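Local structure of coat protein (Sulfolobus turreted icosahedral virus, 2BBD) at residues 53-56 against 57-61; 157-160 against 161-165; 272-275 against 276-279. The protein forms the capsid shell of an archaeal virus as its major coat protein, with a fold pointing to common ancestry with eukaryotic and bacterial viruses. All blocks are in the same frame, centred on the assembly; numbering follows the deposited sequence.

Contact 1 (53-56 against 57-61); sequences SAPF and PYNLV
Phe56 carries its CG anti to the backbone N (chi1 165°), which lays the ring beside its own carbonyl carbon and hence against the next residue, Pro57. The peptide between the two is cis, and it folds the pyrrolidine back over the phenyl group: Pro57 CB sits 3.6 Å from the centroid of the Phe56 ring, almost on the ring normal, a CH-pi contact over one face. Farther along, Leu60 brings its CD1 branch to 4.2 Å from Phe56 CE2, at a slant to the ring.

A second cis peptide precedes Pro55. The carbonyl of Pro55 accepts from the backbone across the turn, Asn59 N to Pro55 O at 3.2 Å, with the donor well above the carbonyl plane and the bond bent to 143° at the hydrogen. The side chain of Asn59, with CG set between its backbone N and carbonyl carbon (chi1 64°), reaches back along the turn. Asn59 OD1 lies 3.3 Å from Phe56 CA, while ND2 lies 3.8 Å from Pro55 CG.

The 3-10 segment 58-60 that follows is tied by Leu60 N to Pro57 O at 3.0 Å and leads into strand 61-68. Tyr58 gives its OH to a hydrogen bond with Asn94, and its ring meets that of Trp116.

The chemistry implies a turn of the type VI kind at Phe56-Pro57, set largely by two cis-prolines and the CH-pi contact of one of them with an aromatic ring; polar bonding between side chains plays little part, and Phe56, Pro57 and Leu60 bed the turn on strands 29-43 and 108-123.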
loop_
_atom_site.group_PDB
_atom_site.type_symbol
_atom_site.label_atom_id
_atom_site.label_comp_id
_atom_site.label_asym_id
_atom_site.label_seq_id
_atom_site.Cartn_x
_atom_site.Cartn_y
_atom_site.Cartn_z
ATOM N N SER A 53 -6.691 -13.714 -13.594
ATOM C CA SER A 53 -7.040 -12.314 -13.754
ATOM C C SER A 53 -6.434 -11.537 -12.591
ATOM O O SER A 53 -5.737 -12.103 -11.749
ATOM C CB SER A 53 -8.558 -12.159 -13.708
ATOM O OG SER A 53 -9.021 -12.497 -12.410
ATOM N N ALA A 54 -6.704 -10.238 -12.559
ATOM C CA ALA A 54 -6.237 -9.385 -11.481
ATOM C C ALA A 54 -6.802 -10.003 -10.196
ATOM O O ALA A 54 -7.862 -10.631 -10.218
ATOM C CB ALA A 54 -6.778 -7.979 -11.679
ATOM N N PRO A 55 -6.139 -9.796 -9.051
ATOM C CA PRO A 55 -4.914 -9.036 -8.807
ATOM C C PRO A 55 -3.571 -9.665 -9.207
ATOM O O PRO A 55 -2.519 -9.194 -8.772
ATOM C CB PRO A 55 -5.003 -8.738 -7.310
ATOM C CG PRO A 55 -5.574 -10.000 -6.783
ATOM C CD PRO A 55 -6.675 -10.332 -7.786
ATOM N N PHE A 56 -3.588 -10.727 -10.008
ATOM C CA PHE A 56 -2.324 -11.290 -10.471
ATOM C C PHE A 56 -1.769 -10.210 -11.401
ATOM O O PHE A 56 -2.531 -9.530 -12.095
ATOM C CB PHE A 56 -2.553 -12.597 -11.246
ATOM C CG PHE A 56 -1.359 -13.043 -12.063
ATOM C CD1 PHE A 56 -1.133 -12.520 -13.336
ATOM C CD2 PHE A 56 -0.435 -13.949 -11.545
ATOM C CE1 PHE A 56 -0.006 -12.890 -14.082
ATOM C CE2 PHE A 56 0.694 -14.322 -12.283
ATOM C CZ PHE A 56 0.910 -13.790 -13.554
ATOM N N PRO A 57 -0.440 -10.036 -11.452
ATOM C CA PRO A 57 0.633 -10.738 -10.740
ATOM C C PRO A 57 1.003 -10.198 -9.344
ATOM O O PRO A 57 1.869 -10.765 -8.668
ATOM C CB PRO A 57 1.793 -10.642 -11.727
ATOM C CG PRO A 57 1.625 -9.252 -12.269
ATOM C CD PRO A 57 0.113 -9.119 -12.467
ATOM N N TYR A 58 0.353 -9.122 -8.904
ATOM C CA TYR A 58 0.663 -8.550 -7.596
ATOM C C TYR A 58 0.452 -9.511 -6.438
ATOM O O TYR A 58 1.157 -9.413 -5.429
ATOM C CB TYR A 58 -0.153 -7.281 -7.335
ATOM C CG TYR A 58 0.218 -6.132 -8.239
ATOM C CD1 TYR A 58 1.529 -5.655 -8.292
ATOM C CD2 TYR A 58 -0.743 -5.509 -9.032
ATOM C CE1 TYR A 58 1.867 -4.587 -9.111
ATOM C CE2 TYR A 58 -0.412 -4.439 -9.854
ATOM C CZ TYR A 58 0.889 -3.984 -9.888
ATOM O OH TYR A 58 1.211 -2.922 -10.689
ATOM N N ASN A 59 -0.514 -10.427 -6.566
ATOM C CA ASN A 59 -0.759 -11.370 -5.484
ATOM C C ASN A 59 0.264 -12.515 -5.415
ATOM O O ASN A 59 0.054 -13.511 -4.714
ATOM C CB ASN A 59 -2.188 -11.926 -5.542
ATOM C CG ASN A 59 -2.464 -12.743 -6.785
ATOM O OD1 ASN A 59 -1.607 -12.910 -7.650
ATOM N ND2 ASN A 59 -3.678 -13.258 -6.877
ATOM N N LEU A 60 1.363 -12.381 -6.155
ATOM C CA LEU A 60 2.430 -13.381 -6.081
ATOM C C LEU A 60 3.165 -13.121 -4.761
ATOM O O LEU A 60 4.030 -13.902 -4.340
ATOM C CB LEU A 60 3.387 -13.269 -7.268
ATOM C CG LEU A 60 2.844 -13.812 -8.598
ATOM C CD1 LEU A 60 3.921 -13.684 -9.667
ATOM C CD2 LEU A 60 2.433 -15.277 -8.436
ATOM N N VAL A 61 2.830 -11.994 -4.131
ATOM C CA VAL A 61 3.359 -11.653 -2.817
ATOM C C VAL A 61 2.105 -11.553 -1.974
ATOM O O VAL A 61 1.179 -10.811 -2.321
ATOM C CB VAL A 61 4.101 -10.283 -2.766
ATOM C CG1 VAL A 61 4.177 -9.798 -1.318
ATOM C CG2 VAL A 61 5.538 -10.424 -3.292
#

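Contact 2 (157-160 against 161-165); sequences ERVT and AQEIL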
loop_
_atom_site.group_PDB
_atom_site.type_symbol
_atom_site.label_atom_id
_atom_site.label_comp_id
_atom_site.label_asym_id
_atom_site.label_seq_id
_atom_site.Cartn_x
_atom_site.Cartn_y
_atom_site.Cartn_z
ATOM N N GLU A 157 19.436 9.302 1.526
ATOM C CA GLU A 157 19.643 10.737 1.545
ATOM C C GLU A 157 20.689 10.942 2.627
ATOM O O GLU A 157 20.530 10.483 3.765
ATOM C CB GLU A 157 18.379 11.526 1.893
ATOM C CG GLU A 157 18.547 13.017 1.607
ATOM C CD GLU A 157 17.335 13.848 1.987
ATOM O OE1 GLU A 157 16.197 13.430 1.694
ATOM O OE2 GLU A 157 17.525 14.935 2.568
ATOM N N ARG A 158 21.778 11.596 2.256
ATOM C CA ARG A 158 22.836 11.857 3.201
ATOM C C ARG A 158 22.466 13.122 3.967
ATOM O O ARG A 158 22.644 14.240 3.482
ATOM C CB ARG A 158 24.168 12.025 2.468
ATOM C CG ARG A 158 25.301 12.422 3.376
ATOM C CD ARG A 158 26.650 12.195 2.722
ATOM N NE ARG A 158 27.708 12.892 3.449
ATOM C CZ ARG A 158 27.914 14.205 3.380
ATOM N NH1 ARG A 158 27.132 14.958 2.613
ATOM N NH2 ARG A 158 28.897 14.766 4.077
ATOM N N VAL A 159 21.929 12.925 5.161
ATOM C CA VAL A 159 21.518 14.026 6.014
ATOM C C VAL A 159 22.589 14.241 7.073
ATOM O O VAL A 159 22.861 13.364 7.897
ATOM C CB VAL A 159 20.162 13.719 6.678
ATOM C CG1 VAL A 159 19.709 14.893 7.512
ATOM C CG2 VAL A 159 19.128 13.416 5.598
ATOM N N THR A 160 23.206 15.413 7.032
ATOM C CA THR A 160 24.272 15.751 7.967
ATOM C C THR A 160 23.738 16.319 9.274
ATOM O O THR A 160 22.600 16.782 9.348
ATOM C CB THR A 160 25.229 16.774 7.340
ATOM O OG1 THR A 160 24.506 17.977 7.045
ATOM C CG2 THR A 160 25.812 16.216 6.042
ATOM N N ALA A 161 24.572 16.269 10.306
ATOM C CA ALA A 161 24.195 16.786 11.611
ATOM C C ALA A 161 23.858 18.274 11.495
ATOM O O ALA A 161 23.007 18.787 12.223
ATOM C CB ALA A 161 25.338 16.570 12.599
ATOM N N GLN A 162 24.521 18.959 10.569
ATOM C CA GLN A 162 24.289 20.383 10.370
ATOM C C GLN A 162 22.870 20.631 9.874
ATOM O O GLN A 162 22.174 21.526 10.372
ATOM C CB GLN A 162 25.299 20.948 9.366
ATOM C CG GLN A 162 25.156 22.444 9.068
ATOM C CD GLN A 162 25.297 23.319 10.309
ATOM O OE1 GLN A 162 24.338 23.515 11.063
ATOM N NE2 GLN A 162 26.501 23.841 10.531
ATOM N N GLU A 163 22.433 19.842 8.895
ATOM C CA GLU A 163 21.086 20.013 8.368
ATOM C C GLU A 163 20.067 19.730 9.457
ATOM O O GLU A 163 19.061 20.423 9.561
ATOM C CB GLU A 163 20.825 19.089 7.177
ATOM C CG GLU A 163 19.431 19.283 6.591
ATOM C CD GLU A 163 19.195 18.505 5.307
ATOM O OE1 GLU A 163 18.122 18.700 4.696
ATOM O OE2 GLU A 163 20.074 17.706 4.908
ATOM N N ILE A 164 20.340 18.716 10.275
ATOM C CA ILE A 164 19.435 18.354 11.360
ATOM C C ILE A 164 19.276 19.499 12.370
ATOM O O ILE A 164 18.164 19.803 12.808
ATOM C CB ILE A 164 19.930 17.081 12.067
ATOM C CG1 ILE A 164 19.728 15.880 11.134
ATOM C CG2 ILE A 164 19.196 16.885 13.390
ATOM C CD1 ILE A 164 20.127 14.550 11.742
ATOM N N LEU A 165 20.386 20.131 12.741
ATOM C CA LEU A 165 20.329 21.253 13.671
ATOM C C LEU A 165 19.522 22.380 13.027
ATOM O O LEU A 165 18.667 22.987 13.673
ATOM C CB LEU A 165 21.741 21.746 14.005
ATOM C CG LEU A 165 22.566 20.903 14.979
ATOM C CD1 LEU A 165 23.941 21.531 15.144
ATOM C CD2 LEU A 165 21.854 20.824 16.329
#
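Thr160 and Glu163 meet where the chain leaves strand 145-158 and helix 161-166 begins, and Glu163 can be followed outward from its root. Its CB rests 3.6 Å from Thr160 O and a little farther from Thr160 OG1, against the residue that precedes the helix. From there the chain runs extended, CG anti to the backbone N (chi1 -178°), back toward the strand. At the tip, Glu163 OE2 passes 3.9 Å from Val159 CG1, the two side chains crossing at about a right angle, and is hydrogen-bonded by the N-terminal Gly1 N. The other oxygen, OE1, forms a salt bridge with Arg122.

Glu157 also uses Arg122 and Gly1, and adds Arg31, so that two carboxylates with Glu157 OE2 and Glu163 OE1 only 4.4 Å apart share cationic partners; these probably offset much of the repulsion between them.

The same methyl, Val159 CG1, also touches Ile164 CG1 at 3.8 Å, and both side chains lean on Phe29 of strand 29-43.

Thr160 itself serves the helix twice. Its carbonyl accepts from Ile164 N at 3.1 Å, nearly straight and in the carbonyl plane, the first i to i+4 bond of the helix. Its hydroxyl, placed between the backbone N and the carbonyl carbon (chi1 62°), accepts a weak bond from Glu163 N at 3.3 Å. A threonine whose OG1 receives the amide three residues on is the N-cap pattern, though the bond is weak here, and it starts a short helix shortly after a long strand of an antiparallel sheet.

Contact 3 (272-275 against 276-279); sequences IIDF and RKYF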
loop_
_atom_site.group_PDB
_atom_site.type_symbol
_atom_site.label_atom_id
_atom_site.label_comp_id
_atom_site.label_asym_id
_atom_site.label_seq_id
_atom_site.Cartn_x
_atom_site.Cartn_y
_atom_site.Cartn_z
ATOM N N ILE A 272 -9.679 5.245 -4.954
ATOM C CA ILE A 272 -8.875 5.940 -3.964
ATOM C C ILE A 272 -9.550 7.219 -3.484
ATOM O O ILE A 272 -10.085 7.995 -4.280
ATOM C CB ILE A 272 -7.499 6.312 -4.522
ATOM C CG1 ILE A 272 -6.669 5.037 -4.756
ATOM C CG2 ILE A 272 -6.805 7.266 -3.562
ATOM C CD1 ILE A 272 -5.344 5.273 -5.458
ATOM N N ILE A 273 -9.525 7.425 -2.173
ATOM C CA ILE A 273 -10.093 8.620 -1.568
ATOM C C ILE A 273 -8.971 9.521 -1.089
ATOM O O ILE A 273 -8.320 9.219 -0.087
ATOM C CB ILE A 273 -10.962 8.310 -0.319
ATOM C CG1 ILE A 273 -12.208 7.524 -0.711
ATOM C CG2 ILE A 273 -11.327 9.607 0.388
ATOM C CD1 ILE A 273 -11.948 6.052 -0.909
ATOM N N ASP A 274 -8.729 10.613 -1.804
ATOM C CA ASP A 274 -7.709 11.560 -1.379
ATOM C C ASP A 274 -8.416 12.528 -0.445
ATOM O O ASP A 274 -9.147 13.414 -0.885
ATOM C CB ASP A 274 -7.113 12.305 -2.575
ATOM C CG ASP A 274 -6.240 11.413 -3.439
ATOM O OD1 ASP A 274 -6.758 10.789 -4.384
ATOM O OD2 ASP A 274 -5.031 11.324 -3.158
ATOM N N PHE A 275 -8.200 12.335 0.851
ATOM C CA PHE A 275 -8.833 13.150 1.875
ATOM C C PHE A 275 -8.707 14.664 1.726
ATOM O O PHE A 275 -9.673 15.381 1.981
ATOM C CB PHE A 275 -8.343 12.696 3.251
ATOM C CG PHE A 275 -8.705 11.267 3.573
ATOM C CD1 PHE A 275 -10.034 10.902 3.773
ATOM C CD2 PHE A 275 -7.721 10.279 3.638
ATOM C CE1 PHE A 275 -10.385 9.567 4.033
ATOM C CE2 PHE A 275 -8.054 8.948 3.893
ATOM C CZ PHE A 275 -9.395 8.591 4.092
ATOM N N ARG A 276 -7.548 15.160 1.300
ATOM C CA ARG A 276 -7.374 16.603 1.148
ATOM C C ARG A 276 -8.378 17.194 0.164
ATOM O O ARG A 276 -8.601 18.403 0.149
ATOM C CB ARG A 276 -5.959 16.945 0.682
ATOM C CG ARG A 276 -5.635 16.441 -0.702
ATOM C CD ARG A 276 -4.345 17.055 -1.227
ATOM N NE ARG A 276 -3.943 16.457 -2.499
ATOM C CZ ARG A 276 -4.733 16.345 -3.567
ATOM N NH1 ARG A 276 -5.986 16.790 -3.536
ATOM N NH2 ARG A 276 -4.269 15.778 -4.674
ATOM N N LYS A 277 -8.975 16.343 -0.661
ATOM C CA LYS A 277 -9.962 16.798 -1.633
ATOM C C LYS A 277 -11.322 17.009 -0.970
ATOM O O LYS A 277 -12.250 17.518 -1.596
ATOM C CB LYS A 277 -10.117 15.777 -2.767
ATOM C CG LYS A 277 -8.944 15.687 -3.726
ATOM C CD LYS A 277 -9.245 14.666 -4.807
ATOM C CE LYS A 277 -8.077 14.456 -5.757
ATOM N NZ LYS A 277 -7.764 15.659 -6.576
ATOM N N TYR A 278 -11.437 16.610 0.290
ATOM C CA TYR A 278 -12.694 16.751 1.015
ATOM C C TYR A 278 -12.509 17.442 2.360
ATOM O O TYR A 278 -13.475 17.761 3.047
ATOM C CB TYR A 278 -13.345 15.382 1.217
ATOM C CG TYR A 278 -13.650 14.665 -0.071
ATOM C CD1 TYR A 278 -12.670 13.927 -0.737
ATOM C CD2 TYR A 278 -14.921 14.737 -0.641
ATOM C CE1 TYR A 278 -12.953 13.280 -1.941
ATOM C CE2 TYR A 278 -15.211 14.098 -1.841
ATOM C CZ TYR A 278 -14.226 13.374 -2.485
ATOM O OH TYR A 278 -14.515 12.765 -3.678
ATOM N N PHE A 279 -11.257 17.653 2.739
ATOM C CA PHE A 279 -10.926 18.336 3.982
ATOM C C PHE A 279 -9.882 19.367 3.589
ATOM O O PHE A 279 -9.345 19.306 2.486
ATOM C CB PHE A 279 -10.312 17.375 5.004
ATOM C CG PHE A 279 -11.288 16.403 5.599
ATOM C CD1 PHE A 279 -11.606 15.221 4.942
ATOM C CD2 PHE A 279 -11.882 16.666 6.833
ATOM C CE1 PHE A 279 -12.495 14.311 5.503
ATOM C CE2 PHE A 279 -12.778 15.766 7.408
ATOM C CZ PHE A 279 -13.084 14.585 6.741
#
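This is a tight backbone turn of 3-10 character, interrupting strand 270-284, outermost in its sheet within this chain, with Asp274 and Phe275 lending their carbonyls to the residues that come after. Asp274 O accepts from Lys277 N at 2.9 Å, and Phe275 O from Tyr278 N at 2.7 Å, each bond closing over three residues. In both cases the donor stands above the carbonyl plane, by 41° and 49°. Phe275 O also takes a weaker, more bent bond from Phe279 N at 2.9 Å, so one oxygen gathers two amides.

Tyr278 turns the edge of its ring to the turn, with CD1 3.6 Å from Asp274 O. Phe279 likewise presents an edge, its CD1 lying 3.5 Å from Phe275 O. Lys277 leaves the turn alongside Asp274, both pointing the same way, and its CD packs 3.9 Å from Asp274 CB. Its CG, anti to the carbonyl carbon, lays the chain there, and the bend at the last torsion (chi4 -66°) turns Lys277 NZ away, 5.4 Å from Asp274 OD1.

The polar ends find partners beyond the turn. Asp274 OD1 is hydrogen-bonded to Tyr261 OH and OD2 salt-bridged to Arg213, while Arg276 pairs with Glu260 of helix 250-261; Lys277 NZ makes a long, weak ion pair with the same Glu260, and Tyr278 OH bonds to Glu256.

The chemistry divides the work: main-chain amides close the turn, ring edges with their slightly positive hydrogens face its carbonyl oxygens, and the polar groups fasten it to a neighbouring strand and helix.

In the fold
The three contacts follow one another along the chain without touching, and all are places where the backbone changes direction at a strand: contact 1 just before strand 61-68, contact 2 just after strand 145-158, contact 3 within strand 270-284. Contacts 1 and 2 lie on opposite sides of the chain's centre, with centres 40 Å apart. Contacts 1 and 3 come nearer, about 12 Å between nearest atoms, whereas 2 and 3 stay about 21 Å apart at theirs. Contact 1 is buried, contact 2 lies on the surface. Near contact 1, the side chain of Pro55 lies about 4 Å from a bound (4S)-2-methyl-2,4-pentanediol, probably from the crystallisation liquor.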